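Local coordinates for peptide ABC transporter, peptide-binding protein (Thermus thermophilus, PDB 2D5W) that binds oligopeptides, here holding a pentapeptide, and probably delivers them to an ABC transporter for uptake, at residues I10-E15 with Q30-E35; I252-S257 with G414-E419; N364-K369 with L530-Q535; P143-D148 with N483-A488. All blocks are in the same frame, centred on the assembly; numbering follows the deposited sequence.

Overall arrangement
From the N terminus, contact 1 closes first, a short loop returning the end of strand 7-12 to helix 31-40, in series with the others. Residues 143-148 then open contact 4, 252-257 contact 2 and 364-369 contact 3. Contact 2 closes at 414-419 and so lies wholly within the span of contact 4, which ends at 483-488. Contact 3, closing last at 530-535, crosses both. Contacts 1 and 2 touch where Ala12 O probably bonds Ile252 N and Ser13 packs on Thr255; contact 2 then joins the starts of helices 255-264 and 416-431. Contact 3 sets the loop before helix 374-383 on helix 524-541, and contact 4 joins the loop after strand 136-141 to the one before helix 509-518.

Contact 1: residues I10-E15 with Q30-E35; sequences IGASQE and QAIKSE
Ile32, on the first turn of helix 31-40, pushes its branched side chain against the turn that follows strand 7-12. Its CG1 lies 3.4 Å from Gln14 O, a buried carbonyl oxygen that finds no hydrogen-bond partner and is met by hydrocarbon instead. With CG1 anti to the backbone N (chi1 -177°), the chain carries CD1 on to Ala12 CB, 3.8 Å away, while the other branch, CG2, reaches the backbone of Glu15 at 4.0 Å from its C atom. CG2 also stands 4.1 Å from Gln14 CB.

The polar link is made beside this apolar patch. Gln30, the N-cap residue of the helix, donates from NE2 to Glu15 O at 2.9 Å, with an N-H...O angle of 151°; the nitrogen comes from above the carbonyl plane. The rest of the Gln30 amide is held too, OE1 by Ser28 OG and Arg17 N, NE2 by Ser443 OG. Ser443 OG also takes up Gln14 OE1, so one hydroxyl serves both glutamines, and Glu15 OE2 is bonded by Trp218 NE1 and Gly221 N. Gln14 NE2 bonds the backbone of the bound peptide, as does the backbone of Ala31. A strand-end turn and a helix start thus meet at the ligand, an arrangement in keeping with the peptide-binding cleft of family 5 solute-binding proteins.

Contact 2: residues I252-S257 with G414-E419; sequences IQNTNS and GNVVRE
Val416 lays its CG2 methyl against Thr255 OG1 at 3.5 Å and, crossing the Asn254 side chain, comes 4.0 Å from Asn254 OD1. Thr255 does most of the polar work. Its OG1, set between its own backbone N and carbonyl carbon (chi1 56°), accepts from Val416 N at 3.1 Å and bonds a water that in turn accepts from Val417 N. Its backbone N donates to Gly414 O over 2.9 Å, nearly straight at 164°, and Asn254 CA adds a C-H...O contact to that same oxygen. Gly414 sits so close that a side chain there would strike Gln253 O; its own N is bound by Glu419 OE2. Asn254 OD1 caps helix 255-264, accepting from Ser257 N at 3.0 Å and weakly from Asn256 N. With alanine replacing Asn254, these two N-H groups would probably lose their capping acceptor. Nearby, Arg418 forms salt bridges with Glu304 and with the bound peptide. The two helix starts are thus cross-linked by Thr255, through OG1 to Val416 N and N to Gly414 O, while Asn254 and, more weakly, Asn415 (OD1 to Arg418 N) each cap their own helix, supplying acceptors to first-turn amides.

Contact 3: residues N364-K369 with L530-Q535; sequences NPNVKK and LFWRAQ
One face of the Trp532 indole carries the amide of Asn364, stacked with the two planes 10° apart and CG 3.5 Å above the ring plane toward its rim. Asn364 CG stands anti to the backbone N (chi1 -176°), which lays the amide over the indole. Asn364 CB sits almost squarely over the five-membered ring, 3.6 Å from its centroid, in a CH-pi contact. At the six-membered ring two more groups arrive obliquely: Pro365 CD, 3.7 Å from Trp532 CZ2, and Asn366 OD1, 3.6 Å from Trp532 CZ3, the Asn366 amide standing at right angles to the indole.

The stacked amide is fixed at both ends. Asn364 ND2 donates to Trp532 O at 3.1 Å, the acceptor lying in the amide plane, and OD1 takes Asn366 N at 2.8 Å, closing an Asx turn. A lysine in place of Trp532 would probably strip Asn364 of its flat support and open a gap beside Pro365.

Next to the stack, Gln535 OE1 accepts from Asn364 N at 3.1 Å and also bonds Thr354 OG1, while NE2 donates to Phe531 O and Leu362 O; four partners, two on each polar atom, hold the amide. Val367 CG1 packs on Gln535 CB at 3.8 Å. The loop between helices 337-345 and 374-383 is in this way laid along helix 524-541, whose Leu530 packs on helix 509-518, while Phe531 touches both Ala518 of that helix and Leu362 of the loop.

Contact 4: residues P143-D148 with N483-A488; sequences PAYYYD and NLNTGA
Tyr145 OH and Asn485 ND2 are hydrogen-bonded: the amide donates to the phenol oxygen at 3.1 Å, almost straight, with OH in the plane of the amide. That amide stands steeply to the tyrosine ring, the planes 72° apart. Asn483 comes to Tyr145 from the opposite direction, its amide only 13° from the ring plane and its ND2 3.2 Å from Tyr145 OH. Asn485 ND2 also bonds Ser516 O, and Tyr145 OH bonds Asp122 OD2, a carboxylate oxygen shared with Thr486 OG1. Asn485 reaches the phenol by placing CG beside its backbone N (chi1 -52°).

Turns present these groups from each segment. Asn483 OD1 accepts from Asn485 N at 2.8 Å, an Asx turn, and Gly487 with Ala488 faces Asn483 in a G1 beta bulge. On the other side a type I beta turn runs from Tyr145 to Asp148, and Tyr145 N donates to Asp148 OD1 at 2.8 Å from above the carboxylate.

Apolar contact is slight: Pro143, which follows a cis peptide bond, brings CG to 4.2 Å from Asn485 CB. As for charge, Arg126 forms a cation-pi contact with Tyr145 and a salt bridge with Asp148, binding the loop after strand 136-141 to helix 121-126.

Contact 1: residues I10-E15 with Q30-E35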
loop_
_atom_site.group_PDB
_atom_site.type_symbol
_atom_site.label_atom_id
_atom_site.label_comp_id
_atom_site.label_asym_id
_atom_site.label_seq_id
_atom_site.Cartn_x
_atom_site.Cartn_y
_atom_site.Cartn_z
ATOM N N ILE A 10 -8.087 18.634 1.290
ATOM C CA ILE A 10 -7.647 17.473 2.050
ATOM C C ILE A 10 -6.174 17.599 2.415
ATOM O O ILE A 10 -5.336 17.877 1.558
ATOM C CB ILE A 10 -7.859 16.182 1.228
ATOM C CG1 ILE A 10 -9.340 16.042 0.864
ATOM C CG2 ILE A 10 -7.377 14.974 2.008
ATOM C CD1 ILE A 10 -9.634 14.940 -0.137
ATOM N N GLY A 11 -5.864 17.398 3.692
ATOM C CA GLY A 11 -4.488 17.491 4.144
ATOM C C GLY A 11 -3.800 16.142 4.221
ATOM O O GLY A 11 -4.367 15.171 4.730
ATOM N N ALA A 12 -2.566 16.088 3.724
ATOM C CA ALA A 12 -1.775 14.861 3.728
ATOM C C ALA A 12 -0.332 15.171 4.115
ATOM O O ALA A 12 0.153 16.281 3.891
ATOM C CB ALA A 12 -1.818 14.209 2.346
ATOM N N SER A 13 0.354 14.184 4.685
ATOM C CA SER A 13 1.742 14.364 5.103
ATOM C C SER A 13 2.755 13.710 4.160
ATOM O O SER A 13 3.959 13.740 4.420
ATOM C CB SER A 13 1.942 13.828 6.520
ATOM O OG SER A 13 1.655 12.446 6.588
ATOM N N GLN A 14 2.261 13.113 3.078
ATOM C CA GLN A 14 3.116 12.475 2.084
ATOM C C GLN A 14 2.570 12.834 0.715
ATOM O O GLN A 14 1.365 13.026 0.555
ATOM C CB GLN A 14 3.126 10.959 2.278
ATOM C CG GLN A 14 3.766 10.551 3.593
ATOM C CD GLN A 14 3.752 9.060 3.835
ATOM O OE1 GLN A 14 3.666 8.261 2.901
ATOM N NE2 GLN A 14 3.852 8.672 5.097
ATOM N N GLU A 15 3.457 12.929 -0.267
ATOM C CA GLU A 15 3.072 13.298 -1.623
ATOM C C GLU A 15 3.470 12.223 -2.632
ATOM O O GLU A 15 4.539 11.631 -2.524
ATOM C CB GLU A 15 3.748 14.621 -1.993
ATOM C CG GLU A 15 3.348 15.195 -3.341
ATOM C CD GLU A 15 3.919 16.585 -3.579
ATOM O OE1 GLU A 15 4.459 17.185 -2.621
ATOM O OE2 GLU A 15 3.820 17.090 -4.719
ATOM N N GLN A 30 2.742 3.993 -3.313
ATOM C CA GLN A 30 2.414 4.751 -2.109
ATOM C C GLN A 30 0.919 4.758 -1.843
ATOM O O GLN A 30 0.113 4.930 -2.761
ATOM C CB GLN A 30 2.841 6.208 -2.262
ATOM C CG GLN A 30 4.321 6.482 -2.188
ATOM C CD GLN A 30 4.636 7.848 -2.752
ATOM O OE1 GLN A 30 4.602 8.051 -3.967
ATOM N NE2 GLN A 30 4.916 8.804 -1.876
ATOM N N ALA A 31 0.549 4.598 -0.580
ATOM C CA ALA A 31 -0.851 4.638 -0.201
ATOM C C ALA A 31 -1.461 5.990 -0.582
ATOM O O ALA A 31 -2.600 6.047 -1.043
ATOM C CB ALA A 31 -0.995 4.404 1.301
ATOM N N ILE A 32 -0.713 7.078 -0.410
ATOM C CA ILE A 32 -1.266 8.390 -0.736
ATOM C C ILE A 32 -1.578 8.503 -2.227
ATOM O O ILE A 32 -2.578 9.115 -2.614
ATOM C CB ILE A 32 -0.325 9.558 -0.270
ATOM C CG1 ILE A 32 -0.983 10.913 -0.568
ATOM C CG2 ILE A 32 1.032 9.467 -0.952
ATOM C CD1 ILE A 32 -2.320 11.131 0.113
ATOM N N LYS A 33 -0.738 7.901 -3.062
ATOM C CA LYS A 33 -0.956 7.919 -4.505
ATOM C C LYS A 33 -2.260 7.186 -4.852
ATOM O O LYS A 33 -3.077 7.681 -5.625
ATOM C CB LYS A 33 0.241 7.265 -5.201
ATOM C CG LYS A 33 0.135 7.121 -6.714
ATOM C CD LYS A 33 1.468 6.622 -7.263
ATOM C CE LYS A 33 1.414 6.264 -8.737
ATOM N NZ LYS A 33 0.964 4.861 -8.957
ATOM N N SER A 34 -2.464 6.013 -4.265
ATOM C CA SER A 34 -3.678 5.253 -4.524
ATOM C C SER A 34 -4.929 5.973 -4.035
ATOM O O SER A 34 -5.962 5.952 -4.699
ATOM C CB SER A 34 -3.586 3.877 -3.874
ATOM O OG SER A 34 -2.765 3.019 -4.646
ATOM N N GLU A 35 -4.845 6.611 -2.875
ATOM C CA GLU A 35 -6.000 7.324 -2.342
ATOM C C GLU A 35 -6.410 8.461 -3.274
ATOM O O GLU A 35 -7.581 8.598 -3.626
ATOM C CB GLU A 35 -5.685 7.889 -0.962
ATOM C CG GLU A 35 -6.882 8.531 -0.290
ATOM C CD GLU A 35 -6.499 9.248 0.982
ATOM O OE1 GLU A 35 -6.138 10.439 0.907
ATOM O OE2 GLU A 35 -6.542 8.613 2.055
#

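Contact 2: residues I252-S257 with G414-E419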
loop_
_atom_site.group_PDB
_atom_site.type_symbol
_atom_site.label_atom_id
_atom_site.label_comp_id
_atom_site.label_asym_id
_atom_site.label_seq_id
_atom_site.Cartn_x
_atom_site.Cartn_y
_atom_site.Cartn_z
ATOM N N ILE A 252 1.951 18.598 3.526
ATOM C CA ILE A 252 2.786 19.174 4.577
ATOM C C ILE A 252 3.527 17.979 5.177
ATOM O O ILE A 252 2.951 17.186 5.922
ATOM C CB ILE A 252 1.928 19.901 5.638
ATOM C CG1 ILE A 252 1.125 21.023 4.966
ATOM C CG2 ILE A 252 2.828 20.484 6.727
ATOM C CD1 ILE A 252 0.188 21.770 5.901
ATOM N N GLN A 253 4.807 17.856 4.832
ATOM C CA GLN A 253 5.637 16.725 5.245
ATOM C C GLN A 253 5.834 16.506 6.737
ATOM O O GLN A 253 5.842 15.363 7.204
ATOM C CB GLN A 253 7.008 16.817 4.573
ATOM C CG GLN A 253 7.819 15.533 4.670
ATOM C CD GLN A 253 9.231 15.690 4.147
ATOM O OE1 GLN A 253 9.489 16.484 3.241
ATOM N NE2 GLN A 253 10.153 14.917 4.704
ATOM N N ASN A 254 6.029 17.583 7.484
ATOM C CA ASN A 254 6.210 17.442 8.919
ATOM C C ASN A 254 4.821 17.273 9.519
ATOM O O ASN A 254 3.972 18.156 9.392
ATOM C CB ASN A 254 6.909 18.669 9.498
ATOM C CG ASN A 254 7.121 18.554 10.990
ATOM O OD1 ASN A 254 6.173 18.642 11.768
ATOM N ND2 ASN A 254 8.365 18.333 11.400
ATOM N N THR A 255 4.584 16.141 10.172
ATOM C CA THR A 255 3.261 15.882 10.723
ATOM C C THR A 255 2.815 16.864 11.799
ATOM O O THR A 255 1.615 17.085 11.961
ATOM C CB THR A 255 3.129 14.434 11.244
ATOM O OG1 THR A 255 4.159 14.168 12.201
ATOM C CG2 THR A 255 3.234 13.442 10.089
ATOM N N ASN A 256 3.751 17.460 12.537
ATOM C CA ASN A 256 3.357 18.445 13.539
ATOM C C ASN A 256 2.888 19.705 12.813
ATOM O O ASN A 256 1.910 20.336 13.218
ATOM C CB ASN A 256 4.516 18.778 14.488
ATOM C CG ASN A 256 4.167 19.897 15.453
ATOM O OD1 ASN A 256 4.543 21.049 15.250
ATOM N ND2 ASN A 256 3.423 19.561 16.497
ATOM N N SER A 257 3.579 20.077 11.741
ATOM C CA SER A 257 3.172 21.245 10.974
ATOM C C SER A 257 1.803 20.976 10.343
ATOM O O SER A 257 0.974 21.880 10.236
ATOM C CB SER A 257 4.209 21.564 9.897
ATOM O OG SER A 257 5.443 21.924 10.497
ATOM N N GLY A 414 10.099 13.646 8.682
ATOM C CA GLY A 414 8.951 14.502 8.923
ATOM C C GLY A 414 7.844 13.853 9.727
ATOM O O GLY A 414 7.015 14.550 10.313
ATOM N N ASN A 415 7.797 12.526 9.736
ATOM C CA ASN A 415 6.774 11.826 10.499
ATOM C C ASN A 415 7.312 11.803 11.923
ATOM O O ASN A 415 8.133 10.958 12.291
ATOM C CB ASN A 415 6.575 10.414 9.955
ATOM C CG ASN A 415 5.368 9.738 10.548
ATOM O OD1 ASN A 415 5.392 9.297 11.695
ATOM N ND2 ASN A 415 4.288 9.667 9.773
ATOM N N VAL A 416 6.839 12.750 12.723
ATOM C CA VAL A 416 7.333 12.913 14.076
ATOM C C VAL A 416 7.261 11.704 14.994
ATOM O O VAL A 416 8.224 11.430 15.711
ATOM C CB VAL A 416 6.670 14.138 14.746
ATOM C CG1 VAL A 416 7.200 14.317 16.164
ATOM C CG2 VAL A 416 6.965 15.388 13.920
ATOM N N VAL A 417 6.164 10.957 14.972
ATOM C CA VAL A 417 6.098 9.808 15.864
ATOM C C VAL A 417 7.167 8.772 15.498
ATOM O O VAL A 417 7.708 8.097 16.376
ATOM C CB VAL A 417 4.677 9.173 15.892
ATOM C CG1 VAL A 417 4.439 8.315 14.663
ATOM C CG2 VAL A 417 4.502 8.368 17.176
ATOM N N ARG A 418 7.491 8.652 14.212
ATOM C CA ARG A 418 8.531 7.719 13.789
ATOM C C ARG A 418 9.916 8.238 14.172
ATOM O O ARG A 418 10.800 7.457 14.529
ATOM C CB ARG A 418 8.449 7.482 12.281
ATOM C CG ARG A 418 7.339 6.528 11.901
ATOM C CD ARG A 418 7.143 6.461 10.409
ATOM N NE ARG A 418 6.168 5.439 10.058
ATOM C CZ ARG A 418 5.610 5.318 8.858
ATOM N NH1 ARG A 418 5.930 6.162 7.884
ATOM N NH2 ARG A 418 4.729 4.353 8.640
ATOM N N GLU A 419 10.116 9.550 14.088
ATOM C CA GLU A 419 11.398 10.126 14.463
ATOM C C GLU A 419 11.594 9.910 15.967
ATOM O O GLU A 419 12.702 9.618 16.422
ATOM C CB GLU A 419 11.432 11.611 14.071
ATOM C CG GLU A 419 11.387 11.782 12.546
ATOM C CD GLU A 419 11.227 13.214 12.068
ATOM O OE1 GLU A 419 10.471 13.982 12.697
ATOM O OE2 GLU A 419 11.841 13.564 11.034
HETATM O O HOH W 1 3.605 12.278 14.140
#

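Contact 3: residues N364-K369 with L530-Q535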
loop_
_atom_site.group_PDB
_atom_site.type_symbol
_atom_site.label_atom_id
_atom_site.label_comp_id
_atom_site.label_asym_id
_atom_site.label_seq_id
_atom_site.Cartn_x
_atom_site.Cartn_y
_atom_site.Cartn_z
ATOM N N ASN A 364 -3.491 -14.449 13.566
ATOM C CA ASN A 364 -3.194 -15.492 14.550
ATOM C C ASN A 364 -2.659 -14.842 15.826
ATOM O O ASN A 364 -1.543 -14.334 15.851
ATOM C CB ASN A 364 -2.148 -16.471 14.009
ATOM C CG ASN A 364 -1.894 -17.633 14.959
ATOM O OD1 ASN A 364 -2.352 -17.622 16.104
ATOM N ND2 ASN A 364 -1.157 -18.632 14.492
ATOM N N PRO A 365 -3.450 -14.859 16.909
ATOM C CA PRO A 365 -3.036 -14.259 18.181
ATOM C C PRO A 365 -2.100 -15.127 19.018
ATOM O O PRO A 365 -1.609 -14.685 20.057
ATOM C CB PRO A 365 -4.365 -14.039 18.890
ATOM C CG PRO A 365 -5.133 -15.262 18.485
ATOM C CD PRO A 365 -4.834 -15.367 16.996
ATOM N N ASN A 366 -1.835 -16.343 18.550
ATOM C CA ASN A 366 -1.021 -17.292 19.306
ATOM C C ASN A 366 0.447 -17.481 18.927
ATOM O O ASN A 366 1.111 -18.354 19.487
ATOM C CB ASN A 366 -1.711 -18.658 19.266
ATOM C CG ASN A 366 -3.166 -18.587 19.686
ATOM O OD1 ASN A 366 -4.016 -19.284 19.130
ATOM N ND2 ASN A 366 -3.461 -17.751 20.673
ATOM N N VAL A 367 0.969 -16.682 18.001
ATOM C CA VAL A 367 2.364 -16.848 17.599
ATOM C C VAL A 367 3.350 -16.447 18.693
ATOM O O VAL A 367 2.996 -15.754 19.649
ATOM C CB VAL A 367 2.691 -16.040 16.318
ATOM C CG1 VAL A 367 1.706 -16.394 15.218
ATOM C CG2 VAL A 367 2.672 -14.544 16.617
ATOM N N LYS A 368 4.590 -16.894 18.537
ATOM C CA LYS A 368 5.660 -16.599 19.484
ATOM C C LYS A 368 5.828 -15.090 19.661
ATOM O O LYS A 368 5.825 -14.339 18.684
ATOM C CB LYS A 368 6.963 -17.217 18.974
ATOM C CG LYS A 368 8.185 -16.977 19.843
ATOM C CD LYS A 368 9.392 -17.688 19.249
ATOM C CE LYS A 368 10.647 -17.440 20.063
ATOM N NZ LYS A 368 11.812 -18.161 19.480
ATOM N N LYS A 369 5.975 -14.652 20.910
ATOM C CA LYS A 369 6.149 -13.235 21.219
ATOM C C LYS A 369 7.543 -12.966 21.774
ATOM O O LYS A 369 8.087 -13.770 22.537
ATOM C CB LYS A 369 5.108 -12.780 22.246
ATOM C CG LYS A 369 3.663 -12.937 21.802
ATOM C CD LYS A 369 2.715 -12.475 22.898
ATOM C CE LYS A 369 1.262 -12.688 22.504
ATOM N NZ LYS A 369 0.332 -12.274 23.588
ATOM N N LEU A 530 -4.170 -22.894 7.733
ATOM C CA LEU A 530 -2.921 -22.830 6.987
ATOM C C LEU A 530 -2.196 -21.511 7.233
ATOM O O LEU A 530 -0.984 -21.495 7.441
ATOM C CB LEU A 530 -3.196 -23.029 5.494
ATOM C CG LEU A 530 -3.703 -24.433 5.144
ATOM C CD1 LEU A 530 -4.234 -24.461 3.720
ATOM C CD2 LEU A 530 -2.580 -25.438 5.325
ATOM N N PHE A 531 -2.935 -20.405 7.212
ATOM C CA PHE A 531 -2.324 -19.104 7.462
ATOM C C PHE A 531 -1.798 -19.008 8.895
ATOM O O PHE A 531 -0.806 -18.325 9.151
ATOM C CB PHE A 531 -3.330 -17.984 7.192
ATOM C CG PHE A 531 -3.249 -17.419 5.800
ATOM C CD1 PHE A 531 -2.230 -16.533 5.454
ATOM C CD2 PHE A 531 -4.187 -17.773 4.835
ATOM C CE1 PHE A 531 -2.150 -16.006 4.165
ATOM C CE2 PHE A 531 -4.114 -17.250 3.542
ATOM C CZ PHE A 531 -3.093 -16.366 3.209
ATOM N N TRP A 532 -2.458 -19.689 9.830
ATOM C CA TRP A 532 -2.009 -19.662 11.218
ATOM C C TRP A 532 -0.672 -20.378 11.341
ATOM O O TRP A 532 0.223 -19.918 12.051
ATOM C CB TRP A 532 -3.058 -20.302 12.134
ATOM C CG TRP A 532 -4.101 -19.322 12.590
ATOM C CD1 TRP A 532 -4.550 -18.224 11.906
ATOM C CD2 TRP A 532 -4.819 -19.343 13.829
ATOM N NE1 TRP A 532 -5.497 -17.560 12.647
ATOM C CE2 TRP A 532 -5.684 -18.226 13.830
ATOM C CE3 TRP A 532 -4.816 -20.197 14.942
ATOM C CZ2 TRP A 532 -6.538 -17.938 14.900
ATOM C CZ3 TRP A 532 -5.666 -19.909 16.008
ATOM C CH2 TRP A 532 -6.514 -18.789 15.977
ATOM N N ARG A 533 -0.524 -21.493 10.634
ATOM C CA ARG A 533 0.729 -22.235 10.669
ATOM C C ARG A 533 1.823 -21.389 10.024
ATOM O O ARG A 533 2.954 -21.356 10.504
ATOM C CB ARG A 533 0.579 -23.574 9.938
ATOM C CG ARG A 533 -0.688 -24.339 10.318
ATOM C CD ARG A 533 -0.972 -24.256 11.813
ATOM N NE ARG A 533 -2.387 -24.462 12.113
ATOM C CZ ARG A 533 -2.939 -24.228 13.299
ATOM N NH1 ARG A 533 -4.236 -24.444 13.484
ATOM N NH2 ARG A 533 -2.199 -23.773 14.302
ATOM N N ALA A 534 1.484 -20.694 8.941
ATOM C CA ALA A 534 2.454 -19.840 8.265
ATOM C C ALA A 534 2.921 -18.723 9.202
ATOM O O ALA A 534 4.104 -18.377 9.226
ATOM C CB ALA A 534 1.843 -19.243 7.001
ATOM N N GLN A 535 1.996 -18.164 9.975
ATOM C CA GLN A 535 2.345 -17.094 10.906
ATOM C C GLN A 535 3.236 -17.594 12.043
ATOM O O GLN A 535 4.080 -16.851 12.543
ATOM C CB GLN A 535 1.079 -16.432 11.456
ATOM C CG GLN A 535 0.341 -15.592 10.413
ATOM C CD GLN A 535 -1.007 -15.090 10.897
ATOM O OE1 GLN A 535 -1.100 -14.116 11.646
ATOM N NE2 GLN A 535 -2.067 -15.771 10.477
#

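Contact 4: residues P143-D148 with N483-A488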
loop_
_atom_site.group_PDB
_atom_site.type_symbol
_atom_site.label_atom_id
_atom_site.label_comp_id
_atom_site.label_asym_id
_atom_site.label_seq_id
_atom_site.Cartn_x
_atom_site.Cartn_y
_atom_site.Cartn_z
ATOM N N PRO A 143 -4.941 -20.916 -11.745
ATOM C CA PRO A 143 -5.961 -21.336 -10.781
ATOM C C PRO A 143 -6.571 -20.134 -10.068
ATOM O O PRO A 143 -5.915 -19.102 -9.907
ATOM C CB PRO A 143 -5.180 -22.236 -9.829
ATOM C CG PRO A 143 -3.844 -21.566 -9.788
ATOM C CD PRO A 143 -3.590 -21.238 -11.247
ATOM N N ALA A 144 -7.820 -20.270 -9.643
ATOM C CA ALA A 144 -8.509 -19.193 -8.949
ATOM C C ALA A 144 -8.141 -19.180 -7.471
ATOM O O ALA A 144 -7.941 -20.236 -6.862
ATOM C CB ALA A 144 -10.015 -19.356 -9.106
ATOM N N TYR A 145 -8.045 -17.978 -6.906
ATOM C CA TYR A 145 -7.734 -17.800 -5.493
ATOM C C TYR A 145 -9.006 -17.343 -4.789
ATOM O O TYR A 145 -9.903 -16.778 -5.417
ATOM C CB TYR A 145 -6.628 -16.761 -5.293
ATOM C CG TYR A 145 -5.238 -17.216 -5.695
ATOM C CD1 TYR A 145 -4.132 -16.390 -5.490
ATOM C CD2 TYR A 145 -5.022 -18.469 -6.274
ATOM C CE1 TYR A 145 -2.851 -16.799 -5.850
ATOM C CE2 TYR A 145 -3.745 -18.883 -6.639
ATOM C CZ TYR A 145 -2.665 -18.047 -6.425
ATOM O OH TYR A 145 -1.408 -18.472 -6.793
ATOM N N TYR A 146 -9.074 -17.568 -3.482
ATOM C CA TYR A 146 -10.257 -17.231 -2.704
ATOM C C TYR A 146 -10.690 -15.771 -2.743
ATOM O O TYR A 146 -11.860 -15.468 -2.513
ATOM C CB TYR A 146 -10.056 -17.658 -1.244
ATOM C CG TYR A 146 -9.225 -16.701 -0.414
ATOM C CD1 TYR A 146 -9.835 -15.746 0.398
ATOM C CD2 TYR A 146 -7.831 -16.743 -0.449
ATOM C CE1 TYR A 146 -9.079 -14.854 1.155
ATOM C CE2 TYR A 146 -7.066 -15.854 0.305
ATOM C CZ TYR A 146 -7.698 -14.915 1.101
ATOM O OH TYR A 146 -6.950 -14.022 1.837
ATOM N N TYR A 147 -9.755 -14.875 -3.044
ATOM C CA TYR A 147 -10.045 -13.444 -3.062
ATOM C C TYR A 147 -10.225 -12.795 -4.430
ATOM O O TYR A 147 -10.358 -11.574 -4.515
ATOM C CB TYR A 147 -8.942 -12.696 -2.305
ATOM C CG TYR A 147 -7.532 -12.892 -2.846
ATOM C CD1 TYR A 147 -7.224 -12.635 -4.185
ATOM C CD2 TYR A 147 -6.491 -13.262 -1.998
ATOM C CE1 TYR A 147 -5.916 -12.737 -4.658
ATOM C CE2 TYR A 147 -5.180 -13.363 -2.460
ATOM C CZ TYR A 147 -4.898 -13.098 -3.790
ATOM O OH TYR A 147 -3.605 -13.173 -4.251
ATOM N N ASP A 148 -10.249 -13.584 -5.496
ATOM C CA ASP A 148 -10.361 -13.008 -6.833
ATOM C C ASP A 148 -11.609 -12.173 -7.132
ATOM O O ASP A 148 -11.574 -11.315 -8.018
ATOM C CB ASP A 148 -10.180 -14.108 -7.880
ATOM C CG ASP A 148 -8.738 -14.594 -7.969
ATOM O OD1 ASP A 148 -8.511 -15.702 -8.495
ATOM O OD2 ASP A 148 -7.824 -13.861 -7.524
ATOM N N ASN A 483 5.652 -18.212 -5.269
ATOM C CA ASN A 483 4.307 -18.750 -5.144
ATOM C C ASN A 483 4.399 -20.056 -5.927
ATOM O O ASN A 483 4.736 -20.056 -7.114
ATOM C CB ASN A 483 3.268 -17.824 -5.773
ATOM C CG ASN A 483 1.865 -18.382 -5.663
ATOM O OD1 ASN A 483 1.561 -19.428 -6.235
ATOM N ND2 ASN A 483 1.007 -17.699 -4.917
ATOM N N LEU A 484 4.114 -21.165 -5.256
ATOM C CA LEU A 484 4.222 -22.480 -5.878
ATOM C C LEU A 484 3.173 -22.818 -6.931
ATOM O O LEU A 484 3.348 -23.763 -7.701
ATOM C CB LEU A 484 4.229 -23.562 -4.795
ATOM C CG LEU A 484 5.312 -23.393 -3.725
ATOM C CD1 LEU A 484 5.286 -24.590 -2.789
ATOM C CD2 LEU A 484 6.678 -23.260 -4.379
ATOM N N ASN A 485 2.091 -22.054 -6.978
ATOM C CA ASN A 485 1.047 -22.321 -7.958
ATOM C C ASN A 485 1.401 -21.775 -9.329
ATOM O O ASN A 485 0.989 -22.326 -10.349
ATOM C CB ASN A 485 -0.275 -21.708 -7.507
ATOM C CG ASN A 485 -0.647 -22.114 -6.107
ATOM O OD1 ASN A 485 -0.499 -23.276 -5.731
ATOM N ND2 ASN A 485 -1.140 -21.164 -5.326
ATOM N N THR A 486 2.170 -20.693 -9.349
ATOM C CA THR A 486 2.556 -20.048 -10.598
ATOM C C THR A 486 4.058 -20.038 -10.834
ATOM O O THR A 486 4.511 -19.767 -11.947
ATOM C CB THR A 486 2.074 -18.589 -10.624
ATOM O OG1 THR A 486 2.560 -17.913 -9.456
ATOM C CG2 THR A 486 0.553 -18.526 -10.650
ATOM N N GLY A 487 4.824 -20.326 -9.788
ATOM C CA GLY A 487 6.270 -20.315 -9.906
ATOM C C GLY A 487 6.830 -18.900 -9.906
ATOM O O GLY A 487 8.020 -18.696 -10.142
ATOM N N ALA A 488 5.975 -17.920 -9.633
ATOM C CA ALA A 488 6.394 -16.521 -9.616
ATOM C C ALA A 488 7.225 -16.169 -8.384
ATOM O O ALA A 488 6.788 -16.382 -7.251
ATOM C CB ALA A 488 5.174 -15.615 -9.690
#